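Local atomic coordinates of uncharacterized protein AF_0941 (Archaeoglobus fulgidus, PDB entry 1YOZ), a protein that is of unknown function but folds into an all-helical domain of the AF0941-like family that pairs with a second copy of itself. Residues N7-R12 against S73-H78; A26-L29 against K33-F36; E44-L49 against Q61-L66; N48-K51 against E56-E59; K68-V71 against I77-E80. All coordinates share one frame; numbering follows the deposited sequence.

In the fold
The fold is all-helical, and the contacts sample helices between residues 7 and 80. Along the sequence, helix 32-51 takes part in interactions 2, 3 and 4, helix 57-73 in 3, 4 and 5, and helix 75-88 in 5 and 1. Interaction 1 brings helix 8-18 against helix 75-88. Interactions 1 and 5 share His78, their centres about 5 Å apart; interaction 2 touches both through Ile35. Interactions 3 and 4, centres about 7 Å apart, belong to one antiparallel hairpin; the centres of interactions 2 and 4 are about 27 Å apart, on opposite sides of the chain's centre. Interactions 1 and 3 mainly face the second subunit, so the same helices build core and dimer face.

Interaction 1: residues N7-R12 against S73-H78; sequences NSFLDR and SQLSIH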
# COMPACT_ATOMS: atom_id res chain seq x y z
N ASN B 7 7.58 -3.44 -0.30
CA ASN B 7 6.84 -4.37 -1.12
C ASN B 7 7.40 -4.25 -2.53
O ASN B 7 7.07 -3.31 -3.27
CB ASN B 7 5.32 -4.03 -1.12
CG ASN B 7 4.49 -5.03 -1.86
OD1 ASN B 7 5.00 -5.76 -2.71
ND2 ASN B 7 3.18 -5.02 -1.62
N SER B 8 8.30 -5.19 -2.84
CA SER B 8 9.05 -5.22 -4.09
C SER B 8 8.15 -5.50 -5.26
O SER B 8 8.33 -4.90 -6.31
CB SER B 8 10.15 -6.28 -3.98
OG SER B 8 11.13 -5.81 -3.04
N PHE B 9 7.15 -6.37 -5.07
CA PHE B 9 6.26 -6.68 -6.19
C PHE B 9 5.47 -5.45 -6.60
O PHE B 9 5.39 -5.09 -7.82
CB PHE B 9 5.30 -7.83 -5.88
CG PHE B 9 4.41 -8.19 -7.03
CD1 PHE B 9 4.84 -9.09 -8.00
CD2 PHE B 9 3.14 -7.62 -7.15
CE1 PHE B 9 4.03 -9.41 -9.10
CE2 PHE B 9 2.33 -7.91 -8.25
CZ PHE B 9 2.76 -8.81 -9.21
N LEU B 10 4.90 -4.79 -5.60
CA LEU B 10 4.13 -3.56 -5.83
C LEU B 10 4.96 -2.49 -6.54
O LEU B 10 4.52 -1.92 -7.53
CB LEU B 10 3.53 -3.04 -4.51
CG LEU B 10 2.74 -1.72 -4.62
CD1 LEU B 10 1.45 -1.87 -5.38
CD2 LEU B 10 2.54 -1.22 -3.23
N ASP B 11 6.19 -2.28 -6.11
CA ASP B 11 7.01 -1.26 -6.76
C ASP B 11 7.39 -1.65 -8.19
O ASP B 11 7.35 -0.81 -9.08
CB ASP B 11 8.30 -0.97 -5.97
CG ASP B 11 8.05 -0.22 -4.66
OD1 ASP B 11 7.17 0.69 -4.56
OD2 ASP B 11 8.77 -0.53 -3.72
N ARG B 12 7.83 -2.89 -8.39
CA ARG B 12 8.20 -3.32 -9.76
C ARG B 12 7.00 -3.24 -10.69
O ARG B 12 7.13 -2.79 -11.82
CB ARG B 12 8.74 -4.75 -9.81
CG ARG B 12 10.23 -4.84 -9.47
CD ARG B 12 10.63 -6.22 -8.98
NE ARG B 12 11.45 -6.03 -7.79
CZ ARG B 12 12.78 -6.03 -7.75
NH1 ARG B 12 13.51 -6.25 -8.84
NH2 ARG B 12 13.37 -5.82 -6.57
N SER B 73 -5.35 -9.80 -0.54
CA SER B 73 -6.44 -8.95 -1.07
C SER B 73 -6.11 -8.14 -2.32
O SER B 73 -7.04 -7.67 -2.97
CB SER B 73 -6.92 -7.95 -0.02
OG SER B 73 -7.46 -8.58 1.14
N GLN B 74 -4.83 -7.90 -2.65
CA GLN B 74 -4.49 -7.08 -3.80
C GLN B 74 -3.60 -7.78 -4.80
O GLN B 74 -3.57 -7.39 -5.96
CB GLN B 74 -3.76 -5.79 -3.38
CG GLN B 74 -4.60 -4.71 -2.72
CD GLN B 74 -5.69 -4.19 -3.65
OE1 GLN B 74 -5.42 -3.71 -4.76
NE2 GLN B 74 -6.94 -4.27 -3.18
N LEU B 75 -2.80 -8.75 -4.35
CA LEU B 75 -1.83 -9.37 -5.28
C LEU B 75 -2.48 -9.97 -6.55
O LEU B 75 -2.00 -9.72 -7.66
CB LEU B 75 -0.92 -10.37 -4.53
CG LEU B 75 0.01 -11.28 -5.36
CD1 LEU B 75 1.14 -10.47 -6.01
CD2 LEU B 75 0.60 -12.40 -4.48
N SER B 76 -3.59 -10.71 -6.42
CA SER B 76 -4.27 -11.22 -7.68
C SER B 76 -4.73 -10.11 -8.62
O SER B 76 -4.67 -10.25 -9.84
CB SER B 76 -5.47 -12.14 -7.37
OG SER B 76 -6.44 -11.43 -6.61
N ILE B 77 -5.19 -9.00 -8.07
CA ILE B 77 -5.66 -7.88 -8.88
C ILE B 77 -4.53 -7.21 -9.66
O ILE B 77 -4.66 -6.86 -10.87
CB ILE B 77 -6.31 -6.81 -8.01
CG1 ILE B 77 -7.66 -7.28 -7.47
CG2 ILE B 77 -6.49 -5.54 -8.83
CD1 ILE B 77 -7.69 -7.63 -6.02
N HIS B 78 -3.43 -7.00 -8.95
CA HIS B 78 -2.29 -6.39 -9.57
C HIS B 78 -1.64 -7.32 -10.56
O HIS B 78 -1.09 -6.86 -11.55
CB HIS B 78 -1.32 -5.89 -8.49
CG HIS B 78 -1.78 -4.65 -7.81
ND1 HIS B 78 -1.26 -4.21 -6.62
CD2 HIS B 78 -2.72 -3.74 -8.17
CE1 HIS B 78 -1.87 -3.10 -6.25
NE2 HIS B 78 -2.76 -2.79 -7.18
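Phe9 and Leu75 make the main apolar contact between helix 8-18 and helix 75-88. With CG anti to the backbone N (chi1 -178°), the Phe9 ring points at helix 75-88. Leu75 lays CD1 over one face of the Phe9 ring, 3.8 Å from the ring centroid and 20° off the normal, a CH-pi contact displaced toward the rim, where Leu75 CD1 is 3.6 Å from Phe9 CE2. At the edge of the same ring His78 CB lies 4.2 Å from Phe9 CE2. A further van der Waals contact comes from Leu10, whose CD1 reaches to 3.6 Å from His78 CE1 on a slant to the imidazole.

Polar bonding stays within one segment or leads outside. Asn7 N-caps its helix, OD1 accepting from Leu10 N at 3.1 Å; the N-H points almost straight at the oxygen (174°), although the donor sits well above the carbonyl plane. His78 ND1 is bonded to Tyr70, and Asp11 forms a salt bridge with Arg62 of the second subunit.

With no hydrogen bond between them, the two segments meet by methyl-to-ring and van der Waals contacts, while the polar atoms serve the helix start, the neighbouring helix and the subunit interface.

Interaction 2: residues A26-L29 against K33-F36; sequences ADKL and KNIF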
# COMPACT_ATOMS: atom_id res chain seq x y z
N ALA B 26 7.68 -7.61 -17.44
CA ALA B 26 6.47 -8.14 -16.86
C ALA B 26 6.51 -9.68 -16.78
O ALA B 26 6.17 -10.26 -15.74
CB ALA B 26 5.23 -7.66 -17.65
N ASP B 27 6.95 -10.32 -17.85
CA ASP B 27 7.06 -11.77 -17.91
C ASP B 27 7.86 -12.36 -16.71
O ASP B 27 7.45 -13.33 -16.07
CB ASP B 27 7.68 -12.16 -19.26
CG ASP B 27 7.49 -13.62 -19.59
OD1 ASP B 27 6.34 -14.10 -19.54
OD2 ASP B 27 8.50 -14.28 -19.90
N LYS B 28 8.98 -11.74 -16.37
CA LYS B 28 9.74 -12.23 -15.22
C LYS B 28 9.06 -11.91 -13.90
O LYS B 28 9.05 -12.74 -12.96
CB LYS B 28 11.17 -11.67 -15.21
CG LYS B 28 11.86 -11.79 -13.84
CD LYS B 28 13.33 -11.42 -13.91
CE LYS B 28 13.98 -11.39 -12.53
NZ LYS B 28 15.35 -10.76 -12.62
N LEU B 29 8.50 -10.71 -13.81
CA LEU B 29 7.80 -10.31 -12.60
C LEU B 29 6.62 -11.26 -12.27
O LEU B 29 6.37 -11.55 -11.10
CB LEU B 29 7.38 -8.84 -12.66
CG LEU B 29 6.69 -8.22 -11.43
CD1 LEU B 29 7.54 -8.24 -10.18
CD2 LEU B 29 6.26 -6.81 -11.77
N LYS B 33 6.73 -18.41 -9.12
CA LYS B 33 7.91 -18.74 -8.32
C LYS B 33 8.70 -17.50 -7.95
O LYS B 33 9.14 -17.35 -6.80
CB LYS B 33 8.83 -19.76 -9.03
CG LYS B 33 9.92 -20.38 -8.12
CD LYS B 33 9.34 -21.25 -6.94
CE LYS B 33 9.21 -20.49 -5.59
NZ LYS B 33 8.35 -21.26 -4.58
N ASN B 34 8.92 -16.60 -8.91
CA ASN B 34 9.71 -15.37 -8.60
C ASN B 34 8.93 -14.50 -7.58
O ASN B 34 9.51 -13.82 -6.73
CB ASN B 34 9.96 -14.53 -9.87
CG ASN B 34 10.95 -15.19 -10.85
OD1 ASN B 34 11.65 -16.13 -10.49
ND2 ASN B 34 10.98 -14.69 -12.09
N ILE B 35 7.62 -14.48 -7.74
CA ILE B 35 6.73 -13.72 -6.84
C ILE B 35 6.93 -14.20 -5.41
O ILE B 35 7.30 -13.43 -4.53
CB ILE B 35 5.24 -13.80 -7.30
CG1 ILE B 35 5.09 -13.15 -8.68
CG2 ILE B 35 4.29 -13.09 -6.31
CD1 ILE B 35 3.64 -13.06 -9.17
N PHE B 36 6.75 -15.50 -5.19
CA PHE B 36 6.97 -16.05 -3.84
C PHE B 36 8.36 -15.68 -3.32
O PHE B 36 8.50 -15.13 -2.23
CB PHE B 36 6.72 -17.56 -3.87
CG PHE B 36 6.38 -18.17 -2.52
CD1 PHE B 36 5.52 -19.29 -2.47
CD2 PHE B 36 6.91 -17.68 -1.33
CE1 PHE B 36 5.19 -19.90 -1.25
CE2 PHE B 36 6.61 -18.29 -0.11
CZ PHE B 36 5.75 -19.40 -0.06
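Asn34 reaches from helix 32-51 to the main chain of Lys28, in the short helix 26-29. Its first torsion (chi1 -70°) sets CG beside the backbone N and aims the amide across the corner between the helices. CB starts 3.7 Å from Lys28 O, and CG stays at a similar range. At the tip, Asn34 ND2 gives Lys28 O a hydrogen bond of 2.9 Å, fairly straight at 168°, with the acceptor close to the amide plane. ND2 also lies 3.5 Å from Lys28 CG, on an extended lysine side chain that crosses the asparagine at about a right angle. Ile35 CG1 sits 3.2 Å from Leu29 O, so two consecutive carbonyls are met by two consecutive side chains.

With an alanine in place of Asn34, Lys28 O would probably be left without its side-chain donor, and the short helix without its hydrogen-bonded tie to 33-36.

On the inner side Leu29 packs on Leu82 and Ile35 on Phe79, both of helix 75-88, while Asp31 accepts from the backbone N of Asn34. This is a tight helix-loop-helix corner, in which a side chain in the first turn of the second helix bonds a carbonyl at the end of the first.

Interaction 3: residues E44-L49 against Q61-L66; sequences EEILNL and QRNFYL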
# COMPACT_ATOMS: atom_id res chain seq x y z
N GLU B 44 12.64 -10.84 4.76
CA GLU B 44 14.03 -10.81 5.28
C GLU B 44 14.55 -9.40 5.35
O GLU B 44 15.13 -9.04 6.35
CB GLU B 44 14.97 -11.68 4.46
CG GLU B 44 16.47 -11.55 4.96
CD GLU B 44 17.39 -12.45 4.19
OE1 GLU B 44 17.47 -12.25 2.94
OE2 GLU B 44 17.99 -13.35 4.84
N GLU B 45 14.35 -8.57 4.31
CA GLU B 45 14.81 -7.16 4.41
C GLU B 45 14.16 -6.46 5.60
O GLU B 45 14.83 -5.74 6.40
CB GLU B 45 14.50 -6.36 3.11
CG GLU B 45 15.02 -4.96 3.19
CD GLU B 45 15.02 -4.17 1.86
OE1 GLU B 45 14.53 -4.68 0.81
OE2 GLU B 45 15.52 -3.02 1.90
N ILE B 46 12.84 -6.67 5.74
CA ILE B 46 12.06 -6.06 6.82
C ILE B 46 12.58 -6.54 8.20
O ILE B 46 12.86 -5.74 9.13
CB ILE B 46 10.55 -6.43 6.67
CG1 ILE B 46 9.97 -5.80 5.38
CG2 ILE B 46 9.74 -6.02 7.90
CD1 ILE B 46 8.74 -6.50 4.82
N LEU B 47 12.70 -7.85 8.31
CA LEU B 47 13.27 -8.41 9.54
C LEU B 47 14.63 -7.78 9.85
O LEU B 47 14.85 -7.38 10.98
CB LEU B 47 13.29 -9.92 9.50
CG LEU B 47 12.02 -10.60 10.03
CD1 LEU B 47 12.11 -12.07 9.80
CD2 LEU B 47 11.85 -10.34 11.52
N ASN B 48 15.50 -7.61 8.85
CA ASN B 48 16.83 -6.98 9.06
C ASN B 48 16.87 -5.50 9.46
O ASN B 48 17.77 -5.07 10.21
CB ASN B 48 17.78 -7.27 7.89
CG ASN B 48 18.18 -8.71 7.83
OD1 ASN B 48 17.96 -9.47 8.78
ND2 ASN B 48 18.76 -9.13 6.70
N LEU B 49 15.90 -4.71 8.99
CA LEU B 49 15.72 -3.35 9.50
C LEU B 49 15.42 -3.34 11.01
O LEU B 49 15.87 -2.44 11.77
CB LEU B 49 14.55 -2.68 8.76
CG LEU B 49 14.79 -2.39 7.29
CD1 LEU B 49 13.55 -1.59 6.73
CD2 LEU B 49 15.99 -1.54 7.14
N GLN B 61 5.98 -4.32 12.30
CA GLN B 61 4.63 -4.93 12.46
C GLN B 61 3.60 -4.34 11.50
O GLN B 61 2.81 -5.03 10.94
CB GLN B 61 4.11 -4.67 13.87
CG GLN B 61 4.81 -5.45 14.99
CD GLN B 61 4.19 -5.15 16.36
OE1 GLN B 61 4.14 -3.99 16.81
NE2 GLN B 61 3.71 -6.18 17.01
N ARG B 62 3.62 -3.03 11.35
CA ARG B 62 2.82 -2.34 10.33
C ARG B 62 3.17 -2.83 8.93
O ARG B 62 2.31 -3.25 8.19
CB ARG B 62 3.07 -0.84 10.51
CG ARG B 62 2.11 0.05 9.73
CD ARG B 62 2.72 0.47 8.42
NE ARG B 62 1.89 1.49 7.79
CZ ARG B 62 2.29 2.31 6.82
NH1 ARG B 62 3.52 2.20 6.32
NH2 ARG B 62 1.41 3.19 6.32
N ASN B 63 4.47 -2.86 8.57
CA ASN B 63 4.84 -3.38 7.24
C ASN B 63 4.35 -4.81 6.98
O ASN B 63 3.90 -5.15 5.88
CB ASN B 63 6.38 -3.28 7.07
CG ASN B 63 6.86 -3.38 5.61
OD1 ASN B 63 7.97 -2.93 5.32
ND2 ASN B 63 6.06 -3.96 4.69
N PHE B 64 4.45 -5.68 7.97
CA PHE B 64 4.05 -7.07 7.76
C PHE B 64 2.53 -7.14 7.65
O PHE B 64 2.03 -7.91 6.87
CB PHE B 64 4.49 -7.95 8.95
CG PHE B 64 5.94 -8.36 8.89
CD1 PHE B 64 6.46 -8.97 7.75
CD2 PHE B 64 6.76 -8.18 10.01
CE1 PHE B 64 7.78 -9.35 7.70
CE2 PHE B 64 8.12 -8.56 9.98
CZ PHE B 64 8.62 -9.16 8.82
N TYR B 65 1.81 -6.34 8.44
CA TYR B 65 0.33 -6.30 8.30
C TYR B 65 -0.10 -5.84 6.90
O TYR B 65 -0.93 -6.46 6.23
CB TYR B 65 -0.26 -5.39 9.35
CG TYR B 65 -1.78 -5.42 9.31
CD1 TYR B 65 -2.49 -6.51 9.84
CD2 TYR B 65 -2.48 -4.35 8.80
CE1 TYR B 65 -3.94 -6.52 9.81
CE2 TYR B 65 -3.92 -4.34 8.77
CZ TYR B 65 -4.62 -5.42 9.27
OH TYR B 65 -5.98 -5.34 9.24
N LEU B 66 0.50 -4.77 6.42
CA LEU B 66 0.18 -4.30 5.08
C LEU B 66 0.60 -5.32 4.02
O LEU B 66 -0.07 -5.49 2.99
CB LEU B 66 0.83 -2.92 4.80
CG LEU B 66 0.44 -1.64 5.57
CD1 LEU B 66 1.08 -0.38 5.01
CD2 LEU B 66 -1.05 -1.54 5.50
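Ile46 packs against Phe64 and Asn63 where helix 32-51 runs alongside helix 57-73. The axes of the two short segments approach to 10.5 Å, their N-to-C directions 165° apart. The close part is a CH-pi contact: Ile46 CG2 stands over one face of the Phe64 ring, 3.8 Å from its centroid and 25° off the normal, displaced toward the rim, and comes to 3.5 Å from Phe64 CZ. The two side chains slide past each other in opposite directions. The other branch serves a different neighbour. With CG1 turned beside the backbone N (chi1 -66°), Ile46 holds it 3.5 Å from Asn63 OD1 while its CD1 lies against the flat amide. That amide is buried but not idle, for OD1 accepts from the backbone N of Ile6.

The contact thins toward Leu47, which brings CG to 3.9 Å from Phe64 CZ at the ring edge and crosses the phenylalanine at about a right angle; Val112 packs on both. Further round, Glu44 and Asn48 face solvent. An alanine in place of Ile46 would probably uncover the Phe64 face and open a gap beside the Asn63 amide.

On the outer side of helix 57-73, Tyr65 makes a cation-pi contact with Arg18 of the second subunit. Helices 32-51 and 57-73 thus form an antiparallel helical hairpin, as in all-alpha folds.

Interaction 4: residues N48-K51 against E56-E59; sequences NLYK and EKEE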
# COMPACT_ATOMS: atom_id res chain seq x y z
N ASN B 48 15.50 -7.61 8.85
CA ASN B 48 16.83 -6.98 9.06
C ASN B 48 16.87 -5.50 9.46
O ASN B 48 17.77 -5.07 10.21
CB ASN B 48 17.78 -7.27 7.89
CG ASN B 48 18.18 -8.71 7.83
OD1 ASN B 48 17.96 -9.47 8.78
ND2 ASN B 48 18.76 -9.13 6.70
N LEU B 49 15.90 -4.71 8.99
CA LEU B 49 15.72 -3.35 9.50
C LEU B 49 15.42 -3.34 11.01
O LEU B 49 15.87 -2.44 11.77
CB LEU B 49 14.55 -2.68 8.76
CG LEU B 49 14.79 -2.39 7.29
CD1 LEU B 49 13.55 -1.59 6.73
CD2 LEU B 49 15.99 -1.54 7.14
N TYR B 50 14.64 -4.32 11.44
CA TYR B 50 14.32 -4.41 12.85
C TYR B 50 15.65 -4.80 13.53
O TYR B 50 16.16 -4.09 14.39
CB TYR B 50 13.25 -5.46 13.08
CG TYR B 50 12.97 -5.79 14.53
CD1 TYR B 50 12.49 -4.82 15.40
CD2 TYR B 50 13.20 -7.06 15.02
CE1 TYR B 50 12.26 -5.12 16.72
CE2 TYR B 50 12.96 -7.37 16.33
CZ TYR B 50 12.49 -6.39 17.18
OH TYR B 50 12.23 -6.71 18.51
N LYS B 51 16.24 -5.89 13.05
CA LYS B 51 17.39 -6.51 13.71
C LYS B 51 18.67 -5.62 13.70
O LYS B 51 19.62 -5.88 14.46
CB LYS B 51 17.63 -7.88 13.09
CG LYS B 51 16.59 -8.91 13.48
CD LYS B 51 16.74 -10.15 12.62
CE LYS B 51 15.73 -11.26 12.92
NZ LYS B 51 16.00 -12.28 11.81
N GLU B 56 11.74 0.21 14.46
CA GLU B 56 11.16 -0.30 15.68
C GLU B 56 10.19 -1.41 15.40
O GLU B 56 9.73 -1.55 14.26
CB GLU B 56 10.39 0.82 16.32
CG GLU B 56 11.01 2.17 16.02
CD GLU B 56 9.98 3.16 15.55
OE1 GLU B 56 10.05 3.56 14.35
OE2 GLU B 56 9.09 3.53 16.37
N LYS B 57 9.83 -2.18 16.43
CA LYS B 57 9.02 -3.39 16.22
C LYS B 57 7.64 -3.04 15.66
O LYS B 57 7.05 -3.81 14.91
CB LYS B 57 8.96 -4.27 17.49
CG LYS B 57 7.66 -4.24 18.28
CD LYS B 57 7.68 -5.18 19.49
CE LYS B 57 7.78 -6.63 19.06
NZ LYS B 57 6.50 -7.08 18.44
N GLU B 58 7.12 -1.89 16.04
CA GLU B 58 5.77 -1.47 15.62
C GLU B 58 5.77 -0.99 14.15
O GLU B 58 4.74 -1.12 13.49
CB GLU B 58 5.26 -0.38 16.53
CG GLU B 58 3.87 -0.61 17.14
CD GLU B 58 3.79 -0.01 18.54
OE1 GLU B 58 4.71 -0.29 19.36
OE2 GLU B 58 2.84 0.74 18.83
N GLU B 59 6.90 -0.44 13.67
CA GLU B 59 7.04 -0.13 12.25
C GLU B 59 7.10 -1.41 11.45
O GLU B 59 6.51 -1.50 10.38
CB GLU B 59 8.31 0.65 11.90
CG GLU B 59 8.36 2.12 12.17
CD GLU B 59 7.58 2.96 11.21
OE1 GLU B 59 7.99 3.16 10.04
OE2 GLU B 59 6.58 3.47 11.66
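The turn end of the hairpin between helix 32-51 and helix 57-73 is spanned by Tyr50 and Lys57, in the last turn of one helix and the first of the next. Tyr50 CE1 comes to 3.5 Å from Lys57 CB, approaching on a slant that is neither over the ring nor at its edge. Further back, Tyr50 CD1 is 3.8 Å from Lys57 CA, and it lies 4.1 Å from Glu56 C, which meets the ring close to its plane. The first torsion of Tyr50 (chi1 172°) swings the ring off its own helix, so that it lies beside Lys57 with both side chains pointing the same way.

Only the root of the lysine is used here. Beyond CG its chain bends at chi3 and chi4, and NZ ends in a salt bridge with Glu115, a residue that Tyr50 also touches. Between the segments the touch is van der Waals, with no hydrogen bond.

Glu56 holds the N-cap position of helix 57-73, and close by a backbone hydrogen bond joins Leu49 to Ala55. The contact is at the surface, its centre about 19 Å from the centre of the chain. A ring lies here alongside the first residue of the returning helix, at the turn of an antiparallel helical hairpin.

Interaction 5: residues K68-V71 against I77-E80; sequences KTYV and IHFE
Tyr70 and His78 reach toward each other across the break between helix 57-73 and helix 75-88, two consecutive helices of the all-helical fold. Their backbones stand well apart, CA to CA 9.8 Å, so between 68-71 and 77-80 it is the side chains that meet. Tyr70 extends its ring with CG anti to the backbone N (chi1 179°) and the ring plane turned nearly square to the CA-CB-CG plane, which carries the hydroxyl out to the far helix. His78 takes the other course, with CG beside the backbone N (chi1 -75°), and its CB already points at the other segment.

The two flat groups meet rim to rim. Their centroids are 5.4 Å apart and their planes make 43°, so neither ring covers the other's face. Tyr70 comes in on its CE1 side, with CE1 3.3 Å from His78 ND1 and 3.6 Å from His78 CE1. The hydroxyl lies in the imidazole plane at the ring's edge, the direction from which a ring nitrogen can be bonded; either partner could be the donor.

The bond probably limits rotation of both rings and gives the tyrosine hydroxyl a partner, with Phe9, Leu10, Phe39 and Asn7 around the tyrosine; Met13 touches His78. Main chain ties the same corner through a probable hydrogen bond from Leu75 N to Tyr70 O. The side-chain bridge itself comes down to a single short hydrogen bond, 2.6 Å from Tyr70 OH to His78 ND1.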
# COMPACT_ATOMS: atom_id res chain seq x y z
N LYS B 68 1.02 -8.65 4.35
CA LYS B 68 0.08 -9.79 4.46
C LYS B 68 -1.27 -9.46 3.84
O LYS B 68 -1.76 -10.15 2.93
CB LYS B 68 -0.06 -10.19 5.95
CG LYS B 68 -1.13 -11.25 6.20
CD LYS B 68 -1.53 -11.27 7.70
CE LYS B 68 -0.83 -12.42 8.36
NZ LYS B 68 -0.98 -12.39 9.86
N THR B 69 -1.88 -8.35 4.27
CA THR B 69 -3.12 -7.88 3.60
C THR B 69 -2.99 -7.56 2.10
O THR B 69 -3.94 -7.79 1.33
CB THR B 69 -3.86 -6.74 4.45
OG1 THR B 69 -3.00 -5.64 4.64
CG2 THR B 69 -4.10 -7.26 5.81
N TYR B 70 -1.82 -7.10 1.64
CA TYR B 70 -1.59 -6.93 0.20
C TYR B 70 -1.66 -8.27 -0.46
O TYR B 70 -2.29 -8.40 -1.52
CB TYR B 70 -0.19 -6.33 -0.11
CG TYR B 70 0.06 -6.18 -1.60
CD1 TYR B 70 -0.31 -5.01 -2.27
CD2 TYR B 70 0.68 -7.18 -2.34
CE1 TYR B 70 -0.07 -4.85 -3.64
CE2 TYR B 70 0.90 -7.02 -3.72
CZ TYR B 70 0.53 -5.86 -4.35
OH TYR B 70 0.70 -5.69 -5.70
N VAL B 71 -1.01 -9.27 0.12
CA VAL B 71 -0.98 -10.57 -0.58
C VAL B 71 -2.41 -11.17 -0.62
O VAL B 71 -2.90 -11.58 -1.69
CB VAL B 71 0.03 -11.51 0.05
CG1 VAL B 71 -0.17 -12.98 -0.42
CG2 VAL B 71 1.44 -11.02 -0.34
N ILE B 77 -5.19 -9.00 -8.07
CA ILE B 77 -5.66 -7.88 -8.88
C ILE B 77 -4.53 -7.21 -9.66
O ILE B 77 -4.66 -6.86 -10.87
CB ILE B 77 -6.31 -6.81 -8.01
CG1 ILE B 77 -7.66 -7.28 -7.47
CG2 ILE B 77 -6.49 -5.54 -8.83
CD1 ILE B 77 -7.69 -7.63 -6.02
N HIS B 78 -3.43 -7.00 -8.95
CA HIS B 78 -2.29 -6.39 -9.57
C HIS B 78 -1.64 -7.32 -10.56
O HIS B 78 -1.09 -6.86 -11.55
CB HIS B 78 -1.32 -5.89 -8.49
CG HIS B 78 -1.78 -4.65 -7.81
ND1 HIS B 78 -1.26 -4.21 -6.62
CD2 HIS B 78 -2.72 -3.74 -8.17
CE1 HIS B 78 -1.87 -3.10 -6.25
NE2 HIS B 78 -2.76 -2.79 -7.18
N PHE B 79 -1.69 -8.61 -10.29
CA PHE B 79 -1.23 -9.61 -11.28
C PHE B 79 -1.98 -9.43 -12.62
O PHE B 79 -1.37 -9.30 -13.67
CB PHE B 79 -1.48 -10.99 -10.73
CG PHE B 79 -0.85 -12.11 -11.54
CD1 PHE B 79 0.35 -12.69 -11.13
CD2 PHE B 79 -1.50 -12.63 -12.68
CE1 PHE B 79 0.94 -13.74 -11.85
CE2 PHE B 79 -0.93 -13.71 -13.40
CZ PHE B 79 0.29 -14.25 -13.00
N GLU B 80 -3.30 -9.36 -12.52
CA GLU B 80 -4.19 -9.26 -13.67
C GLU B 80 -4.09 -7.91 -14.36
O GLU B 80 -4.00 -7.85 -15.57
CB GLU B 80 -5.62 -9.54 -13.21
CG GLU B 80 -5.80 -10.98 -12.74
CD GLU B 80 -5.46 -12.02 -13.80
OE1 GLU B 80 -5.70 -11.75 -15.02
OE2 GLU B 80 -4.98 -13.11 -13.40